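Local coordinates for urocanate hydratase (Paenibacillus sp. Soil724D2, PDB 7NED), which hydrates thiourocanate in bacterial ergothioneine catabolism, using NAD+ as its cofactor, and binds the related compound urocanate, at residues Gly180-Cys185 with Glu217-Asn222; Lys410-Val415 with Ile506-Thr511. One frame throughout, in Å; residues are numbered along the deposited sequence.

Interaction 1 (Gly180-Cys185 with Glu217-Asn222)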
loop_
_atom_site.group_PDB
_atom_site.type_symbol
_atom_site.label_atom_id
_atom_site.label_comp_id
_atom_site.label_asym_id
_atom_site.label_seq_id
_atom_site.Cartn_x
_atom_site.Cartn_y
_atom_site.Cartn_z
ATOM N N GLY A 180 -30.340 20.891 -15.817
ATOM C CA GLY A 180 -31.442 21.189 -16.704
ATOM C C GLY A 180 -32.076 19.990 -17.370
ATOM O O GLY A 180 -32.976 20.181 -18.188
ATOM N N ALA A 181 -31.633 18.767 -17.040
ATOM C CA ALA A 181 -31.979 17.546 -17.756
ATOM C C ALA A 181 -33.295 16.979 -17.254
ATOM O O ALA A 181 -33.781 17.323 -16.178
ATOM C CB ALA A 181 -30.881 16.469 -17.584
ATOM N N ALA A 182 -33.872 16.101 -18.057
ATOM C CA ALA A 182 -34.992 15.270 -17.615
ATOM C C ALA A 182 -34.388 13.908 -17.291
ATOM O O ALA A 182 -33.909 13.210 -18.186
ATOM C CB ALA A 182 -36.056 15.158 -18.703
ATOM N N ILE A 183 -34.393 13.529 -16.022
ATOM C CA ILE A 183 -33.620 12.364 -15.592
ATOM C C ILE A 183 -34.570 11.335 -14.972
ATOM O O ILE A 183 -35.339 11.649 -14.061
ATOM C CB ILE A 183 -32.487 12.761 -14.619
ATOM C CG1 ILE A 183 -31.600 11.527 -14.293
ATOM C CG2 ILE A 183 -33.020 13.461 -13.372
ATOM C CD1 ILE A 183 -30.195 11.882 -13.658
ATOM N N LEU A 184 -34.502 10.109 -15.483
ATOM C CA LEU A 184 -35.233 8.960 -14.959
ATOM C C LEU A 184 -34.271 8.059 -14.177
ATOM O O LEU A 184 -33.288 7.572 -14.735
ATOM C CB LEU A 184 -35.858 8.177 -16.113
ATOM C CG LEU A 184 -36.688 6.949 -15.754
ATOM C CD1 LEU A 184 -37.777 7.314 -14.717
ATOM C CD2 LEU A 184 -37.269 6.305 -17.023
ATOM N N CYS A 185 -34.572 7.812 -12.902
ATOM C CA CYS A 185 -33.726 6.980 -12.043
ATOM C C CYS A 185 -34.478 5.721 -11.646
ATOM O O CYS A 185 -35.484 5.798 -10.925
ATOM C CB CYS A 185 -33.312 7.752 -10.802
ATOM S SG CYS A 185 -32.523 9.329 -11.208
ATOM N N GLU A 217 -41.213 12.883 -21.228
ATOM C CA GLU A 217 -41.510 13.463 -22.535
ATOM C C GLU A 217 -41.989 14.910 -22.411
ATOM O O GLU A 217 -41.522 15.797 -23.138
ATOM C CB GLU A 217 -42.551 12.606 -23.247
ATOM C CG GLU A 217 -42.759 13.057 -24.660
ATOM C CD GLU A 217 -43.580 12.086 -25.463
ATOM O OE1 GLU A 217 -43.482 12.177 -26.700
ATOM O OE2 GLU A 217 -44.312 11.253 -24.871
ATOM N N GLU A 218 -42.923 15.164 -21.497
ATOM C CA GLU A 218 -43.396 16.523 -21.276
ATOM C C GLU A 218 -42.258 17.470 -20.942
ATOM O O GLU A 218 -42.240 18.616 -21.408
ATOM C CB GLU A 218 -44.421 16.540 -20.158
ATOM C CG GLU A 218 -45.228 17.799 -20.116
ATOM C CD GLU A 218 -46.386 17.675 -19.168
ATOM O OE1 GLU A 218 -46.157 17.127 -18.049
ATOM O OE2 GLU A 218 -47.497 18.160 -19.524
ATOM N N ALA A 219 -41.333 17.037 -20.085
ATOM C CA ALA A 219 -40.210 17.892 -19.716
ATOM C C ALA A 219 -39.287 18.135 -20.908
ATOM O O ALA A 219 -38.929 19.284 -21.213
ATOM C CB ALA A 219 -39.440 17.259 -18.539
ATOM N N VAL A 220 -38.851 17.061 -21.575
ATOM C CA VAL A 220 -38.005 17.211 -22.745
ATOM C C VAL A 220 -38.623 18.195 -23.724
ATOM O O VAL A 220 -37.965 19.131 -24.190
ATOM C CB VAL A 220 -37.767 15.852 -23.416
ATOM C CG1 VAL A 220 -37.020 16.054 -24.698
ATOM C CG2 VAL A 220 -36.858 15.004 -22.499
ATOM N N ASP A 221 -39.877 17.944 -24.086
ATOM C CA ASP A 221 -40.565 18.762 -25.084
ATOM C C ASP A 221 -40.551 20.231 -24.687
ATOM O O ASP A 221 -40.427 21.103 -25.549
ATOM C CB ASP A 221 -42.007 18.274 -25.266
ATOM C CG ASP A 221 -42.112 16.967 -26.059
ATOM O OD1 ASP A 221 -41.094 16.521 -26.644
ATOM O OD2 ASP A 221 -43.223 16.370 -26.063
ATOM N N ASN A 222 -40.718 20.529 -23.395
ATOM C CA ASN A 222 -40.727 21.900 -22.909
ATOM C C ASN A 222 -39.348 22.433 -22.518
ATOM O O ASN A 222 -39.244 23.602 -22.139
ATOM C CB ASN A 222 -41.700 22.017 -21.741
ATOM C CG ASN A 222 -43.129 22.020 -22.210
ATOM O OD1 ASN A 222 -43.460 22.706 -23.185
ATOM N ND2 ASN A 222 -43.978 21.233 -21.561
#
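No ring, amide or carboxylate takes part where Ala-182 meets Ala-219 and Val-220, so there are no faces or edges to match; the contact consists of three methyl groups. CB of Ala-182 leaves the strand pointing toward helix residues 217-222 and lies 4.0 Å from CB of Ala-219, methyl against methyl. On the following helix residue, CG2 of Val-220 stands 3.9 Å from the same CB of Ala-182. The Ala-182 methyl thus rests between two consecutive helix positions. Val-220 turns CG1 anti to its backbone N (chi1 174°), which leaves CG2 beside that N and directed at the strand. With such short side chains, the backbones come close: CA of Ala-182 and CA of Ala-219 are 6.2 Å apart. No hydrogen bond crosses, and the touch is purely apolar. Just upstream, Gly-180 ends helix 172-178 in a Schellman motif, its positive phi of 89° helping the chain turn into the strand. Strand 182-187 runs parallel between strands 159-163 and 226-231 of the Rossmann-like domain. Helix 209-222 is the connection of a beta-alpha-beta crossover between the neighbouring parallel strands 204-206 and 226-231, and here it reaches over to the next strand, 182-187. Ile-216 packs on Ala-182 and Leu-184, Ala-212 on Leu-184, while Val-226, on the strand that follows the helix, touches both Ala-182 and Ala-219.

Interaction 2 (Lys410-Val415 with Ile506-Thr511); sequences KLALAV and IRLETT
Ala-412 and Leu-508 form the close, buried side of a pairing between two antiparallel helices. The axes of the two segments run 9.2 Å apart at 174°, and the small alanine lets the backbones approach, with CA of Ala-412 and CA of Leu-508 separated by 6.7 Å. Leu-508 spreads both methyls toward the opposing helix: CD1 comes to 3.8 Å from the carbonyl O of Ala-412, and CD2 lies 4.4 Å from CB of the same alanine. The other side, formed by Leu-413 and Glu-509, is partly exposed, with Glu-509 at the margin, yet Leu-413 packs substantially there. It leaves its helix to the side of 506-511, but with CG anti to the carbonyl carbon (chi1 -73°) its end comes nearer, and its CD2 lies 4.4 Å from CB of Leu-508. Its other methyl, CD1, meets the carboxylate of Glu-509 at 3.8 Å from OE2, the glutamate's extended chain slanting across the leucine. No hydrogen bond joins the helices. On the far flank of 506-511, Thr-510 folds OG1 back to the O of Ile-506 at 2.7 Å, above the carbonyl plane, while Thr-510 N reaches the same oxygen from the opposite face; Thr-510 also packs on Lys-83 of the second subunit. Both helices lie against neighbouring antiparallel strands of the mixed sheet: Leu-508 rests on Leu-496 and Ala-498 of strand 490-498, and Ala-412 on Phe-430 of strand 428-441. Helix 360-373 continues the layer beyond 410-415, receiving Leu-411, Ala-414 and Val-415.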
loop_
_atom_site.group_PDB
_atom_site.type_symbol
_atom_site.label_atom_id
_atom_site.label_comp_id
_atom_site.label_asym_id
_atom_site.label_seq_id
_atom_site.Cartn_x
_atom_site.Cartn_y
_atom_site.Cartn_z
ATOM N N LYS A 410 -5.764 27.974 -0.235
ATOM C CA LYS A 410 -6.358 29.299 -0.037
ATOM C C LYS A 410 -7.658 29.218 0.763
ATOM O O LYS A 410 -7.859 29.953 1.744
ATOM C CB LYS A 410 -6.596 29.939 -1.410
ATOM C CG LYS A 410 -7.375 31.236 -1.354
ATOM C CD LYS A 410 -7.332 31.926 -2.688
ATOM C CE LYS A 410 -8.255 33.159 -2.666
ATOM N NZ LYS A 410 -8.369 33.681 -4.070
ATOM N N LEU A 411 -8.574 28.352 0.337
ATOM C CA LEU A 411 -9.831 28.199 1.066
ATOM C C LEU A 411 -9.581 27.785 2.515
ATOM O O LEU A 411 -10.132 28.370 3.450
ATOM C CB LEU A 411 -10.697 27.168 0.360
ATOM C CG LEU A 411 -11.999 26.874 1.084
ATOM C CD1 LEU A 411 -12.893 28.159 1.217
ATOM C CD2 LEU A 411 -12.711 25.827 0.272
ATOM N N ALA A 412 -8.779 26.740 2.718
ATOM C CA ALA A 412 -8.633 26.201 4.064
ATOM C C ALA A 412 -7.961 27.207 4.996
ATOM O O ALA A 412 -8.330 27.310 6.177
ATOM C CB ALA A 412 -7.845 24.880 4.024
ATOM N N LEU A 413 -6.978 27.963 4.488
ATOM C CA LEU A 413 -6.355 28.991 5.326
ATOM C C LEU A 413 -7.351 30.107 5.691
ATOM O O LEU A 413 -7.396 30.551 6.844
ATOM C CB LEU A 413 -5.131 29.584 4.618
ATOM C CG LEU A 413 -3.911 28.650 4.569
ATOM C CD1 LEU A 413 -2.800 29.334 3.774
ATOM C CD2 LEU A 413 -3.436 28.210 5.946
ATOM N N ALA A 414 -8.129 30.597 4.717
ATOM C CA ALA A 414 -9.164 31.599 5.024
ATOM C C ALA A 414 -10.133 31.069 6.070
ATOM O O ALA A 414 -10.443 31.767 7.044
ATOM C CB ALA A 414 -9.915 32.019 3.756
ATOM N N VAL A 415 -10.577 29.816 5.920
ATOM C CA VAL A 415 -11.562 29.261 6.848
ATOM C C VAL A 415 -10.964 29.127 8.236
ATOM O O VAL A 415 -11.624 29.430 9.243
ATOM C CB VAL A 415 -12.091 27.914 6.335
ATOM C CG1 VAL A 415 -12.817 27.158 7.443
ATOM C CG2 VAL A 415 -13.019 28.118 5.108
ATOM N N ILE A 506 -0.104 26.089 9.534
ATOM C CA ILE A 506 1.008 25.368 8.924
ATOM C C ILE A 506 0.548 24.003 8.431
ATOM O O ILE A 506 0.868 23.594 7.309
ATOM C CB ILE A 506 2.177 25.225 9.916
ATOM C CG1 ILE A 506 2.609 26.598 10.409
ATOM C CG2 ILE A 506 3.316 24.436 9.267
ATOM C CD1 ILE A 506 2.950 26.600 11.856
ATOM N N ARG A 507 -0.178 23.259 9.277
ATOM C CA ARG A 507 -0.593 21.912 8.880
ATOM C C ARG A 507 -1.443 21.953 7.614
ATOM O O ARG A 507 -1.249 21.153 6.680
ATOM C CB ARG A 507 -1.358 21.251 10.027
ATOM C CG ARG A 507 -0.496 21.100 11.315
ATOM C CD ARG A 507 -1.178 20.223 12.402
ATOM N NE ARG A 507 -2.496 20.730 12.793
ATOM C CZ ARG A 507 -3.629 20.278 12.270
ATOM N NH1 ARG A 507 -3.575 19.317 11.341
ATOM N NH2 ARG A 507 -4.810 20.790 12.672
ATOM N N LEU A 508 -2.412 22.876 7.579
ATOM C CA LEU A 508 -3.341 22.948 6.456
ATOM C C LEU A 508 -2.610 23.312 5.178
ATOM O O LEU A 508 -2.857 22.732 4.118
ATOM C CB LEU A 508 -4.424 23.984 6.742
ATOM C CG LEU A 508 -5.355 23.668 7.898
ATOM C CD1 LEU A 508 -6.131 24.943 8.209
ATOM C CD2 LEU A 508 -6.308 22.585 7.426
ATOM N N GLU A 509 -1.753 24.327 5.252
ATOM C CA GLU A 509 -0.974 24.740 4.095
ATOM C C GLU A 509 -0.107 23.604 3.584
ATOM O O GLU A 509 -0.050 23.351 2.372
ATOM C CB GLU A 509 -0.098 25.931 4.482
ATOM C CG GLU A 509 0.539 26.672 3.326
ATOM C CD GLU A 509 1.415 27.805 3.846
ATOM O OE1 GLU A 509 2.475 27.519 4.418
ATOM O OE2 GLU A 509 1.022 28.966 3.760
ATOM N N THR A 510 0.621 22.945 4.506
ATOM C CA THR A 510 1.611 21.937 4.111
ATOM C C THR A 510 0.920 20.749 3.486
ATOM O O THR A 510 1.290 20.319 2.389
ATOM C CB THR A 510 2.463 21.507 5.306
ATOM O OG1 THR A 510 3.025 22.683 5.935
ATOM C CG2 THR A 510 3.599 20.507 4.884
ATOM N N THR A 511 -0.126 20.236 4.152
ATOM C CA THR A 511 -0.852 19.082 3.636
ATOM C C THR A 511 -1.550 19.388 2.320
ATOM O O THR A 511 -1.471 18.598 1.371
ATOM C CB THR A 511 -1.877 18.585 4.656
ATOM O OG1 THR A 511 -1.182 17.939 5.725
ATOM C CG2 THR A 511 -2.785 17.570 4.018
#

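How the interactions relate
From the N terminus, the chain first closes interaction 1 within the Rossmann-like range, returning after 31 residues that include helix 190-198 and strand 204-206 to pack helix 209-222 against strand 182-187. Interaction 2 opens only later. Its 90 intervening residues include strands 428-441, 475-480 and 490-498 before helix 502-525 comes back beside helix 407-420; Asp-433 of the urocanate pocket lies within this excursion. The two loops follow in series, neither nesting nor crossing. The centres of interactions 1 and 2 are 42 Å apart and their nearest atoms about 24 Å apart. Interaction 1 joins a helix to the parallel sheet, whereas interaction 2 pairs two helices on the mixed sheet, in the C-terminal range.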